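Long-range contacts in uncharacterized protein MJ0754 (Methanocaldococcus jannaschii, PDB 3Q4N), which is of unknown function but, as a ferritin-like four-helix-bundle protein with a dinuclear centre, probably binds a pair of metal ions: residues Val108-Glu113 and Asn145-Phe150; Ser101-Leu106 and Tyr157-Thr162. One frame throughout, in Å; residues are numbered along the deposited sequence.

Overall arrangement
Both contacts use helix 102-125, and their centres lie about 10 Å apart on the same side of the chain's centre. Interaction 1 is the deeper one, about 9 Å from that centre, where helix 102-125 faces helix 130-155 and acidic and histidine side chains gather, consistent with the dinuclear centre of this ferritin-like protein. Interaction 2 is about 18 Å out, at the surface, where the start of helix 102-125 meets the loop that follows helix 130-155. The two join through side chains: L106 CD2 lies 3.9 Å from F150 CD2, while Y161, further along the loop, reaches A110 with CD1 4.1 Å from A110 CB.

Interaction 1 of 2, residues Val108-Glu113 and Asn145-Phe150; sequences VGATIE and NHMRAF
Helices 102-125 and 130-155 run nearly antiparallel where G109, A110 and E113 meet H146, M147 and F150, with segment axes 8.9 Å apart at 160°. This is a buried helix pair of the ferritin-like four-helix bundle. Small residues let the helices come close, and A110 and M147 bring their CA atoms to 5.5 Å. F150 lays a face of its ring over G109, whose CA makes a CH-pi contact 3.7 Å from the ring centroid and 21° off the normal. Glycine suits the spot, because a side chain would be directed at the ring. The phenyl ring reaches G109 because its CG lies anti to the carbonyl carbon (chi1 -75°), and E113 CG then sits at its edge, 4.0 Å from CE1. Replacing F150 by an alanine is likely to leave a gap over G109 and to take from Y35 a ring it packs against. E113, its chain bent at chi2, sets its carboxylate beside the H146 imidazole, with OE2 2.8 Å from ND1. E113 OE1 is hydrogen-bonded to S143 OG and OE2 to Y35 OH, which should limit the carboxylate's rotation. With E54 and H57 close by, this Glu-His cluster is consistent with the dinuclear centre expected of a ferritin-like protein. On another side of the interface, flexible M147 bends at chi2 and chi3, which brings its terminal methyl to helix 102-125, where CE packs 3.6 Å from A110 CB.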
loop_
_atom_site.group_PDB
_atom_site.type_symbol
_atom_site.label_atom_id
_atom_site.label_comp_id
_atom_site.label_asym_id
_atom_site.label_seq_id
_atom_site.Cartn_x
_atom_site.Cartn_y
_atom_site.Cartn_z
ATOM N N VAL B 108 9.246 -5.963 12.366
ATOM C CA VAL B 108 7.878 -5.456 12.436
ATOM C C VAL B 108 7.880 -3.933 12.516
ATOM O O VAL B 108 7.141 -3.259 11.798
ATOM C CB VAL B 108 7.143 -5.991 13.657
ATOM C CG1 VAL B 108 5.847 -5.266 13.805
ATOM C CG2 VAL B 108 6.888 -7.469 13.524
ATOM N N GLY B 109 8.720 -3.402 13.401
ATOM C CA GLY B 109 8.869 -1.965 13.553
ATOM C C GLY B 109 9.093 -1.339 12.197
ATOM O O GLY B 109 8.232 -0.622 11.686
ATOM N N ALA B 110 10.247 -1.646 11.608
ATOM C CA ALA B 110 10.603 -1.183 10.279
ATOM C C ALA B 110 9.406 -1.194 9.369
ATOM O O ALA B 110 9.174 -0.228 8.636
ATOM C CB ALA B 110 11.678 -2.040 9.699
ATOM N N THR B 111 8.634 -2.274 9.459
ATOM C CA THR B 111 7.547 -2.548 8.524
ATOM C C THR B 111 6.360 -1.610 8.695
ATOM O O THR B 111 5.677 -1.286 7.728
ATOM C CB THR B 111 7.044 -3.983 8.687
ATOM O OG1 THR B 111 8.146 -4.908 8.563
ATOM C CG2 THR B 111 5.973 -4.287 7.652
ATOM N N ILE B 112 6.102 -1.192 9.926
ATOM C CA ILE B 112 5.001 -0.287 10.206
ATOM C C ILE B 112 5.341 1.087 9.607
ATOM O O ILE B 112 4.493 1.792 9.029
ATOM C CB ILE B 112 4.767 -0.210 11.721
ATOM C CG1 ILE B 112 4.138 -1.508 12.203
ATOM C CG2 ILE B 112 3.869 0.967 12.100
ATOM C CD1 ILE B 112 4.550 -1.898 13.637
ATOM N N GLU B 113 6.610 1.432 9.737
ATOM C CA GLU B 113 7.126 2.679 9.255
ATOM C C GLU B 113 7.210 2.706 7.719
ATOM O O GLU B 113 7.051 3.751 7.080
ATOM C CB GLU B 113 8.482 2.906 9.924
ATOM C CG GLU B 113 8.386 2.989 11.453
ATOM C CD GLU B 113 7.647 4.241 11.936
ATOM O OE1 GLU B 113 7.129 5.009 11.100
ATOM O OE2 GLU B 113 7.561 4.468 13.155
ATOM N N ASN B 145 12.670 9.028 10.558
ATOM C CA ASN B 145 13.543 8.825 11.700
ATOM C C ASN B 145 13.374 7.494 12.384
ATOM O O ASN B 145 14.347 6.907 12.875
ATOM C CB ASN B 145 13.324 9.923 12.720
ATOM C CG ASN B 145 14.392 10.972 12.648
ATOM O OD1 ASN B 145 14.557 11.618 11.612
ATOM N ND2 ASN B 145 15.154 11.136 13.733
ATOM N N HIS B 146 12.139 7.019 12.434
ATOM C CA HIS B 146 11.876 5.710 13.018
ATOM C C HIS B 146 12.502 4.584 12.182
ATOM O O HIS B 146 13.149 3.677 12.720
ATOM C CB HIS B 146 10.374 5.499 13.220
ATOM C CG HIS B 146 9.729 6.538 14.089
ATOM N ND1 HIS B 146 8.438 6.981 13.890
ATOM C CD2 HIS B 146 10.205 7.238 15.144
ATOM C CE1 HIS B 146 8.149 7.905 14.790
ATOM N NE2 HIS B 146 9.203 8.075 15.563
ATOM N N MET B 147 12.302 4.655 10.869
ATOM C CA MET B 147 12.979 3.786 9.937
ATOM C C MET B 147 14.474 3.666 10.281
ATOM O O MET B 147 14.987 2.569 10.542
ATOM C CB MET B 147 12.822 4.371 8.543
ATOM C CG MET B 147 13.298 3.489 7.428
ATOM S SD MET B 147 11.969 2.426 6.848
ATOM C CE MET B 147 12.181 1.026 7.940
ATOM N N ARG B 148 15.169 4.796 10.296
ATOM C CA ARG B 148 16.596 4.790 10.570
ATOM C C ARG B 148 16.868 4.206 11.936
ATOM O O ARG B 148 17.801 3.415 12.101
ATOM C CB ARG B 148 17.179 6.189 10.488
ATOM C CG ARG B 148 16.998 6.810 9.146
ATOM C CD ARG B 148 17.769 8.099 9.033
ATOM N NE ARG B 148 17.149 8.929 8.013
ATOM C CZ ARG B 148 16.268 9.886 8.265
ATOM N NH1 ARG B 148 15.919 10.164 9.521
ATOM N NH2 ARG B 148 15.751 10.575 7.257
ATOM N N ALA B 149 16.053 4.584 12.912
ATOM C CA ALA B 149 16.220 4.055 14.248
ATOM C C ALA B 149 16.164 2.519 14.223
ATOM O O ALA B 149 17.024 1.846 14.817
ATOM C CB ALA B 149 15.168 4.615 15.162
ATOM N N PHE B 150 15.168 1.971 13.520
ATOM C CA PHE B 150 14.999 0.525 13.467
ATOM C C PHE B 150 16.082 -0.101 12.642
ATOM O O PHE B 150 16.622 -1.138 13.044
ATOM C CB PHE B 150 13.639 0.093 12.909
ATOM C CG PHE B 150 12.503 0.264 13.868
ATOM C CD1 PHE B 150 11.346 0.932 13.475
ATOM C CD2 PHE B 150 12.583 -0.232 15.160
ATOM C CE1 PHE B 150 10.279 1.106 14.371
ATOM C CE2 PHE B 150 11.536 -0.061 16.065
ATOM C CZ PHE B 150 10.380 0.604 15.674
#

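Interaction 2 of 2, residues Ser101-Leu106 and Tyr157-Thr162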
loop_
_atom_site.group_PDB
_atom_site.type_symbol
_atom_site.label_atom_id
_atom_site.label_comp_id
_atom_site.label_asym_id
_atom_site.label_seq_id
_atom_site.Cartn_x
_atom_site.Cartn_y
_atom_site.Cartn_z
ATOM N N SER B 101 10.817 -13.150 17.759
ATOM C CA SER B 101 12.196 -12.843 18.126
ATOM C C SER B 101 12.428 -11.352 18.266
ATOM O O SER B 101 11.722 -10.558 17.668
ATOM C CB SER B 101 13.182 -13.435 17.106
ATOM O OG SER B 101 13.310 -12.626 15.948
ATOM N N GLU B 102 13.437 -10.984 19.047
ATOM C CA GLU B 102 14.022 -9.648 18.973
ATOM C C GLU B 102 14.204 -9.163 17.533
ATOM O O GLU B 102 13.682 -8.112 17.162
ATOM C CB GLU B 102 15.356 -9.613 19.697
ATOM C CG GLU B 102 15.194 -9.381 21.170
ATOM C CD GLU B 102 16.463 -9.633 21.942
ATOM O OE1 GLU B 102 16.655 -8.984 22.992
ATOM O OE2 GLU B 102 17.261 -10.490 21.504
ATOM N N VAL B 103 14.926 -9.918 16.712
ATOM C CA VAL B 103 15.087 -9.519 15.321
ATOM C C VAL B 103 13.705 -9.280 14.660
ATOM O O VAL B 103 13.548 -8.349 13.849
ATOM C CB VAL B 103 15.952 -10.531 14.523
ATOM C CG1 VAL B 103 16.295 -9.974 13.128
ATOM C CG2 VAL B 103 17.236 -10.904 15.304
ATOM N N ASP B 104 12.706 -10.088 15.037
ATOM C CA ASP B 104 11.353 -9.949 14.490
ATOM C C ASP B 104 10.669 -8.666 14.914
ATOM O O ASP B 104 10.299 -7.843 14.062
ATOM C CB ASP B 104 10.482 -11.142 14.849
ATOM C CG ASP B 104 10.735 -12.345 13.933
ATOM O OD1 ASP B 104 11.244 -12.146 12.800
ATOM O OD2 ASP B 104 10.422 -13.493 14.346
ATOM N N ALA B 105 10.498 -8.508 16.227
ATOM C CA ALA B 105 10.103 -7.228 16.833
ATOM C C ALA B 105 10.650 -6.077 16.021
ATOM O O ALA B 105 9.902 -5.229 15.549
ATOM C CB ALA B 105 10.613 -7.132 18.250
ATOM N N LEU B 106 11.965 -6.078 15.839
ATOM C CA LEU B 106 12.663 -5.057 15.056
ATOM C C LEU B 106 12.181 -4.937 13.603
ATOM O O LEU B 106 11.954 -3.832 13.124
ATOM C CB LEU B 106 14.160 -5.329 15.097
ATOM C CG LEU B 106 14.862 -4.765 16.317
ATOM C CD1 LEU B 106 16.323 -5.125 16.263
ATOM C CD2 LEU B 106 14.690 -3.264 16.349
ATOM N N TYR B 157 21.979 -6.193 15.125
ATOM C CA TYR B 157 21.679 -7.621 15.240
ATOM C C TYR B 157 22.059 -8.361 13.939
ATOM O O TYR B 157 21.496 -9.424 13.603
ATOM C CB TYR B 157 20.194 -7.849 15.560
ATOM C CG TYR B 157 19.735 -7.592 16.990
ATOM C CD1 TYR B 157 19.005 -8.570 17.678
ATOM C CD2 TYR B 157 19.988 -6.370 17.643
ATOM C CE1 TYR B 157 18.552 -8.359 18.987
ATOM C CE2 TYR B 157 19.529 -6.142 18.949
ATOM C CZ TYR B 157 18.811 -7.150 19.619
ATOM O OH TYR B 157 18.352 -6.971 20.917
ATOM N N GLY B 158 23.013 -7.782 13.208
ATOM C CA GLY B 158 23.499 -8.357 11.944
ATOM C C GLY B 158 22.392 -8.720 10.960
ATOM O O GLY B 158 22.438 -9.795 10.333
ATOM N N SER B 159 21.401 -7.828 10.836
ATOM C CA SER B 159 20.319 -7.971 9.872
ATOM C C SER B 159 20.103 -6.665 9.111
ATOM O O SER B 159 20.721 -5.650 9.415
ATOM C CB SER B 159 19.041 -8.410 10.584
ATOM O OG SER B 159 18.097 -8.939 9.668
ATOM N N ASN B 160 19.238 -6.703 8.106
ATOM C CA ASN B 160 18.903 -5.518 7.295
ATOM C C ASN B 160 17.394 -5.453 7.039
ATOM O O ASN B 160 16.628 -6.103 7.748
ATOM C CB ASN B 160 19.684 -5.512 5.964
ATOM C CG ASN B 160 19.537 -6.838 5.166
ATOM O OD1 ASN B 160 20.421 -7.189 4.365
ATOM N ND2 ASN B 160 18.432 -7.574 5.393
ATOM N N TYR B 161 16.975 -4.691 6.028
ATOM C CA TYR B 161 15.567 -4.633 5.635
ATOM C C TYR B 161 15.384 -4.244 4.174
ATOM O O TYR B 161 16.139 -3.408 3.655
ATOM C CB TYR B 161 14.832 -3.622 6.500
ATOM C CG TYR B 161 13.347 -3.574 6.240
ATOM C CD1 TYR B 161 12.510 -4.604 6.667
ATOM C CD2 TYR B 161 12.779 -2.502 5.567
ATOM C CE1 TYR B 161 11.155 -4.557 6.435
ATOM C CE2 TYR B 161 11.432 -2.446 5.331
ATOM C CZ TYR B 161 10.622 -3.474 5.765
ATOM O OH TYR B 161 9.270 -3.406 5.522
ATOM N N THR B 162 14.379 -4.817 3.508
ATOM C CA THR B 162 14.017 -4.282 2.195
ATOM C C THR B 162 12.619 -3.724 2.198
ATOM O O THR B 162 11.689 -4.390 2.638
ATOM C CB THR B 162 14.175 -5.282 1.031
ATOM O OG1 THR B 162 14.910 -6.421 1.478
ATOM C CG2 THR B 162 14.934 -4.607 -0.167
#
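V103, L106 and E102 pack against Y157 in a mainly apolar surface contact, where the first turns of helix 102-125 meet the loop leaving helix 130-155. Tyrosine suits this margin as a partly exposed residue whose ring covers hydrophobic side chains and whose polar hydroxyl is tolerated near the surface. L106 comes over one face of the ring, its CD1 in a CH-pi contact 4.2 Å from the centroid and 15° off the normal. V103 and Y157 run past each other in opposite directions, CG2 approaching the ring obliquely, 3.8 Å from CD1. With CG2 taking up the ring, V103's other methyl, CG1, stands anti to the backbone N (chi1 -171°) and turns to S159, 4.0 Å from OG. That hydroxyl has its polar partner elsewhere, in the ammonium of K107. E102 brings its aliphatic part to the ring, CB lying 3.5 Å from CE1, and its extended chain carries the carboxylate to the ring's edge. The carboxylate stands almost upright to the ring plane, at 87°. S101 is the N-cap of helix 102-125, its OG accepting from D104 N at 2.8 Å. G158, with the positive phi that glycine tolerates, is the C' residue of the Schellman motif that closes helix 130-155. These two caps thus mark one end of this antiparallel pair in the ferritin-like bundle.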